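Local coordinates for protein NalP translocator (Neisseria meningitidis, PDB 1UYN) that forms a 12-stranded outer-membrane barrel whose hydrophilic pore serves to translocate the secreted protease passenger domain of this autotransporter to the bacterial surface, at residues A[10-13]-A[14-18]; A[21-24]-A[25-29]. All coordinates share one frame; numbering follows the deposited sequence.

Contact 1 of 2, residues A[10-13]-A[14-18]; sequences AATV and YADST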
ATOM      1  N   ALA A  10       0.238   7.336 -27.682  1.00 40.24           N
ATOM      2  CA  ALA A  10       0.410   7.592 -26.227  1.00 40.02           C
ATOM      3  C   ALA A  10      -0.702   6.935 -25.396  1.00 39.97           C
ATOM      4  O   ALA A  10      -1.640   7.615 -24.929  1.00 41.72           O
ATOM      5  CB  ALA A  10       0.474   9.100 -25.946  1.00 39.82           C
ATOM      6  N   ALA A  11      -0.573   5.617 -25.181  1.00 38.45           N
ATOM      7  CA  ALA A  11      -1.316   4.882 -24.141  1.00 36.12           C
ATOM      8  C   ALA A  11      -0.574   4.918 -22.783  1.00 33.97           C
ATOM      9  O   ALA A  11      -0.233   3.883 -22.168  1.00 34.29           O
ATOM     10  CB  ALA A  11      -1.524   3.459 -24.587  1.00 36.52           C
ATOM     11  N   THR A  12      -0.339   6.129 -22.294  1.00 30.86           N
ATOM     12  CA  THR A  12       0.271   6.302 -20.980  1.00 28.12           C
ATOM     13  C   THR A  12      -0.700   5.884 -19.893  1.00 26.21           C
ATOM     14  O   THR A  12      -0.280   5.731 -18.727  1.00 25.60           O
ATOM     15  CB  THR A  12       0.602   7.763 -20.705  1.00 27.82           C
ATOM     16  OG1 THR A  12      -0.589   8.543 -20.879  1.00 28.50           O
ATOM     17  CG2 THR A  12       1.636   8.323 -21.670  1.00 25.92           C
ATOM     18  N   VAL A  13      -1.982   5.744 -20.253  1.00 23.70           N
ATOM     19  CA  VAL A  13      -3.015   5.395 -19.284  1.00 22.43           C
ATOM     20  C   VAL A  13      -2.838   3.999 -18.704  1.00 20.84           C
ATOM     21  O   VAL A  13      -3.088   3.792 -17.507  1.00 21.61           O
ATOM     22  CB  VAL A  13      -4.459   5.593 -19.826  1.00 22.72           C
ATOM     23  CG1 VAL A  13      -4.854   4.522 -20.898  1.00 22.77           C
ATOM     24  CG2 VAL A  13      -5.434   5.603 -18.673  1.00 22.04           C
ATOM     25  N   TYR A  14      -2.352   3.060 -19.489  1.00 18.52           N
ATOM     26  CA  TYR A  14      -2.029   1.780 -18.910  1.00 17.92           C
ATOM     27  C   TYR A  14      -0.835   1.830 -17.947  1.00 17.52           C
ATOM     28  O   TYR A  14      -0.900   1.244 -16.889  1.00 17.31           O
ATOM     29  CB  TYR A  14      -1.827   0.749 -19.981  1.00 17.82           C
ATOM     30  CG  TYR A  14      -3.063   0.551 -20.763  1.00 17.30           C
ATOM     31  CD1 TYR A  14      -4.002  -0.334 -20.349  1.00 18.41           C
ATOM     32  CD2 TYR A  14      -3.300   1.271 -21.931  1.00 18.27           C
ATOM     33  CE1 TYR A  14      -5.180  -0.498 -21.065  1.00 21.13           C
ATOM     34  CE2 TYR A  14      -4.465   1.100 -22.661  1.00 17.09           C
ATOM     35  CZ  TYR A  14      -5.393   0.223 -22.210  1.00 17.53           C
ATOM     36  OH  TYR A  14      -6.548   0.021 -22.880  1.00 18.42           O
ATOM     37  N   ALA A  15       0.253   2.510 -18.312  1.00 17.29           N
ATOM     38  CA  ALA A  15       1.414   2.640 -17.408  1.00 17.13           C
ATOM     39  C   ALA A  15       1.026   3.285 -16.088  1.00 17.46           C
ATOM     40  O   ALA A  15       1.426   2.835 -15.043  1.00 17.44           O
ATOM     41  CB  ALA A  15       2.526   3.473 -18.050  1.00 16.44           C
ATOM     42  N   ASP A  16       0.244   4.348 -16.177  1.00 17.94           N
ATOM     43  CA  ASP A  16      -0.141   5.169 -15.057  1.00 18.18           C
ATOM     44  C   ASP A  16      -1.069   4.484 -14.087  1.00 18.02           C
ATOM     45  O   ASP A  16      -0.945   4.670 -12.876  1.00 18.45           O
ATOM     46  CB  ASP A  16      -0.850   6.420 -15.595  1.00 18.55           C
ATOM     47  CG  ASP A  16       0.102   7.383 -16.276  1.00 20.06           C
ATOM     48  OD1 ASP A  16       1.319   7.182 -16.152  1.00 23.73           O
ATOM     49  OD2 ASP A  16      -0.258   8.363 -16.972  1.00 22.60           O
ATOM     50  N   SER A  17      -2.043   3.751 -14.605  1.00 18.24           N
ATOM     51  CA  SER A  17      -2.968   2.993 -13.748  1.00 18.36           C
ATOM     52  C   SER A  17      -2.226   1.884 -13.036  1.00 18.89           C
ATOM     53  O   SER A  17      -2.326   1.742 -11.814  1.00 18.65           O
ATOM     54  CB  SER A  17      -4.128   2.428 -14.527  1.00 17.74           C
ATOM     55  OG  SER A  17      -3.695   1.807 -15.723  1.00 21.87           O
ATOM     56  N   THR A  18      -1.408   1.131 -13.764  1.00 19.88           N
ATOM     57  CA  THR A  18      -0.556   0.140 -13.098  1.00 20.80           C
ATOM     58  C   THR A  18       0.298   0.764 -12.008  1.00 20.71           C
ATOM     59  O   THR A  18       0.344   0.263 -10.896  1.00 21.65           O
ATOM     60  CB  THR A  18       0.355  -0.558 -14.072  1.00 21.06           C
ATOM     61  OG1 THR A  18      -0.423  -1.146 -15.117  1.00 21.40           O
ATOM     62  CG2 THR A  18       1.028  -1.723 -13.384  1.00 21.35           C
TER
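Tyr14 lays the CD2 side of its ring against two apolar groups from the residues just before it. Ala11 CB comes to the ring edge, close to its plane, at 3.9 Å from Tyr14 CD2, while Val13 CG1 approaches obliquely, at 3.7 Å from the same Tyr14 CD2. The torsions account for this: Tyr14 CG lies beside its own backbone N and opposite the carbonyl carbon (chi1 -62°), which swings the ring back toward residues 10-13, and Val13 carries CG1 between N and C (chi1 72°), which brings this methyl within van der Waals distance of the CD2 side. The far end of the ring is tied elsewhere, since Tyr14 OH is hydrogen-bonded to Glu191 and the ring meets that of Phe189.

Two backbone carbonyls carry the polar half of the contact. Asp16 N donates to Thr12 O at 2.9 Å, with an N-H...O angle of 156°, an i to i+4 bond of the first helical turn. Val13 O receives Ser17 N at 3.1 Å, and Ser17 OG also stands 2.7 Å from Val13 O, with Tyr14 O within reach as well. The carboxylate of Asp16 runs alongside Thr12, pointing the same way, with Asp16 OD2 3.9 Å from Thr12 CB. Glu97 of strand 82-97 brings a second carboxylate close to Asp16 OD2, which would probably favour protonation of one of the pair.

Ser17 and Thr18 also touch Asn134 of strand 121-139, placing this turn against the barrel wall. These i to i+4 bonds, directly after the loop residue Ala11, belong to the first turn of helix 12-34, inside the autotransporter β-barrel.

Contact 2 of 2, residues A[21-24]-A[25-29]; sequences HADM and QGRRL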
ATOM      1  N   HIS A  21      -1.715   1.519  -8.945  1.00 21.48           N
ATOM      2  CA  HIS A  21      -2.008   0.310  -8.180  1.00 21.52           C
ATOM      3  C   HIS A  21      -0.821  -0.122  -7.294  1.00 21.97           C
ATOM      4  O   HIS A  21      -0.990  -0.354  -6.088  1.00 22.29           O
ATOM      5  CB  HIS A  21      -2.400  -0.850  -9.093  1.00 21.15           C
ATOM      6  CG  HIS A  21      -2.535  -2.145  -8.368  1.00 20.60           C
ATOM      7  ND1 HIS A  21      -3.530  -2.379  -7.451  1.00 21.87           N
ATOM      8  CD2 HIS A  21      -1.760  -3.249  -8.364  1.00 23.66           C
ATOM      9  CE1 HIS A  21      -3.390  -3.590  -6.948  1.00 23.24           C
ATOM     10  NE2 HIS A  21      -2.322  -4.142  -7.485  1.00 21.81           N
ATOM     11  N   ALA A  22       0.361  -0.249  -7.895  1.00 21.54           N
ATOM     12  CA  ALA A  22       1.600  -0.527  -7.137  1.00 21.45           C
ATOM     13  C   ALA A  22       1.824   0.398  -5.942  1.00 21.18           C
ATOM     14  O   ALA A  22       2.356  -0.004  -4.897  1.00 20.47           O
ATOM     15  CB  ALA A  22       2.833  -0.453  -8.059  1.00 21.03           C
ATOM     16  N   ASP A  23       1.468   1.659  -6.137  1.00 21.47           N
ATOM     17  CA  ASP A  23       1.717   2.709  -5.158  1.00 20.72           C
ATOM     18  C   ASP A  23       0.747   2.492  -4.011  1.00 21.08           C
ATOM     19  O   ASP A  23       1.132   2.533  -2.852  1.00 22.10           O
ATOM     20  CB  ASP A  23       1.492   4.037  -5.829  1.00 20.29           C
ATOM     21  CG  ASP A  23       1.833   5.195  -4.956  1.00 19.20           C
ATOM     22  OD1 ASP A  23       3.026   5.448  -4.752  1.00 19.96           O
ATOM     23  OD2 ASP A  23       0.978   5.951  -4.487  1.00 17.25           O
ATOM     24  N   MET A  24      -0.506   2.204  -4.340  1.00 21.20           N
ATOM     25  CA  MET A  24      -1.494   1.859  -3.331  1.00 21.28           C
ATOM     26  C   MET A  24      -1.128   0.626  -2.575  1.00 20.13           C
ATOM     27  O   MET A  24      -1.327   0.582  -1.371  1.00 20.42           O
ATOM     28  CB  MET A  24      -2.888   1.693  -3.936  1.00 22.12           C
ATOM     29  CG  MET A  24      -3.742   2.955  -3.763  1.00 26.25           C
ATOM     30  SD  MET A  24      -5.115   3.052  -4.874  1.00 33.76           S
ATOM     31  CE  MET A  24      -5.077   4.762  -5.245  1.00 37.88           C
ATOM     32  N   GLN A  25      -0.622  -0.371  -3.285  1.00 20.29           N
ATOM     33  CA  GLN A  25      -0.174  -1.640  -2.724  1.00 20.33           C
ATOM     34  C   GLN A  25       0.936  -1.476  -1.700  1.00 21.05           C
ATOM     35  O   GLN A  25       0.997  -2.238  -0.757  1.00 23.09           O
ATOM     36  CB  GLN A  25       0.322  -2.576  -3.815  1.00 20.00           C
ATOM     37  CG  GLN A  25       0.382  -4.014  -3.399  1.00 20.01           C
ATOM     38  CD  GLN A  25      -0.959  -4.741  -3.508  1.00 21.64           C
ATOM     39  OE1 GLN A  25      -2.015  -4.125  -3.360  1.00 24.08           O
ATOM     40  NE2 GLN A  25      -0.916  -6.074  -3.714  1.00 24.86           N
ATOM     41  N   GLY A  26       1.810  -0.493  -1.848  1.00 21.01           N
ATOM     42  CA  GLY A  26       2.850  -0.293  -0.861  1.00 20.81           C
ATOM     43  C   GLY A  26       2.267   0.137   0.477  1.00 21.36           C
ATOM     44  O   GLY A  26       2.822  -0.158   1.554  1.00 22.02           O
ATOM     45  N   ARG A  27       1.188   0.901   0.440  1.00 21.41           N
ATOM     46  CA  ARG A  27       0.582   1.317   1.686  1.00 22.21           C
ATOM     47  C   ARG A  27      -0.205   0.154   2.280  1.00 22.59           C
ATOM     48  O   ARG A  27      -0.216  -0.009   3.512  1.00 22.61           O
ATOM     49  CB  ARG A  27      -0.302   2.537   1.506  1.00 22.66           C
ATOM     50  CG  ARG A  27       0.473   3.803   1.121  1.00 22.89           C
ATOM     51  CD  ARG A  27      -0.426   4.993   1.048  1.00 23.72           C
ATOM     52  NE  ARG A  27      -1.129   4.969  -0.214  1.00 25.54           N
ATOM     53  CZ  ARG A  27      -0.580   5.366  -1.342  1.00 29.31           C
ATOM     54  NH1 ARG A  27       0.676   5.825  -1.350  1.00 30.93           N
ATOM     55  NH2 ARG A  27      -1.277   5.318  -2.469  1.00 30.00           N
ATOM     56  N   ARG A  28      -0.828  -0.667   1.431  1.00 21.72           N
ATOM     57  CA  ARG A  28      -1.543  -1.830   1.949  1.00 21.67           C
ATOM     58  C   ARG A  28      -0.601  -2.699   2.746  1.00 21.42           C
ATOM     59  O   ARG A  28      -0.970  -3.206   3.801  1.00 20.90           O
ATOM     60  CB  ARG A  28      -2.195  -2.664   0.834  1.00 21.41           C
ATOM     61  CG  ARG A  28      -3.284  -1.911   0.151  1.00 22.69           C
ATOM     62  CD  ARG A  28      -3.912  -2.628  -1.002  1.00 25.71           C
ATOM     63  NE  ARG A  28      -4.870  -1.764  -1.723  1.00 25.42           N
ATOM     64  CZ  ARG A  28      -4.717  -1.342  -2.978  1.00 25.15           C
ATOM     65  NH1 ARG A  28      -3.626  -1.653  -3.700  1.00 27.65           N
ATOM     66  NH2 ARG A  28      -5.647  -0.576  -3.518  1.00 23.40           N
ATOM     67  N   LEU A  29       0.611  -2.878   2.237  1.00 21.88           N
ATOM     68  CA  LEU A  29       1.622  -3.658   2.935  1.00 22.37           C
ATOM     69  C   LEU A  29       2.055  -2.969   4.262  1.00 22.98           C
ATOM     70  O   LEU A  29       2.297  -3.637   5.280  1.00 22.08           O
ATOM     71  CB  LEU A  29       2.826  -3.869   2.025  1.00 22.45           C
ATOM     72  CG  LEU A  29       3.819  -4.902   2.579  1.00 22.20           C
ATOM     73  CD1 LEU A  29       3.265  -6.336   2.475  1.00 22.78           C
ATOM     74  CD2 LEU A  29       5.152  -4.786   1.936  1.00 18.51           C
TER
HETATM   75  O   HOH W   1      -5.395  -0.475  -6.584  1.00 27.93           O
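The Arg27 guanidinium has Asp23 O over one face, 3.5 Å above its plane, and Asp23 OD2 at its edge, in plane. Both terminal nitrogens grip that one carboxylate oxygen end-on: Arg27 NH2 lies 3.1 Å and Arg27 NH1 3.2 Å from Asp23 OD2. They reach it from the same face of the carboxylate, whose plane is turned 67° from the guanidinium. A bend at chi3 (-80°) folds the arginine back along the helix to make this salt bridge. Neither partner is confined to the pair: Arg27 NE forms a salt bridge with Asp52, and Asp23 forms a salt bridge with Arg266 and a hydrogen bond with Tyr295.

The Arg28 guanidinium is covered on one face by Met24 CB, 3.4 Å from Arg28 NH1. Its arm is extended from CG to NE, and Arg28 NH1 donates to Gln25 OE1 at 3.0 Å, while NE bonds to Thr69 of the barrel. The His21 ring has a water at its edge, in plane, 2.8 Å from His21 ND1. That same water accepts from Arg28 NH2, so it bridges ring and guanidinium, whose planes are 35° apart. Gln25 lies side by side with His21, and its NE2 bonds to Ser108.

In the backbone, Gln25 N donates to His21 O, and Arg28 N to Met24 O, the ladder of an α-helix. An i to i+4 Asp-Arg salt bridge on a helix whose charged groups also pair with barrel-strand residues is consistent with the plugged pore of an autotransporter translocator domain.

In the fold
Contacts 1 and 2 lie in series on helix 12-34, their centres about 17 Å apart, with no direct touch between them. Contact 1, at the N-terminal start of the helix, is centred about 19 Å from the centre of the chain, whereas contact 2 lies only about 2 Å from it, deep inside the barrel. Residues 10-18 thus meet the wall near one end of the pore, and residues 21-29 bind it midway through polar and charged groups. Strand 100-117 is touched by both contacts. The bound detergent, pentaethylene glycol monodecyl ether, lies about 9 Å from the side chain of Arg28, in a pocket that includes Gln70, Val72 and Leu88.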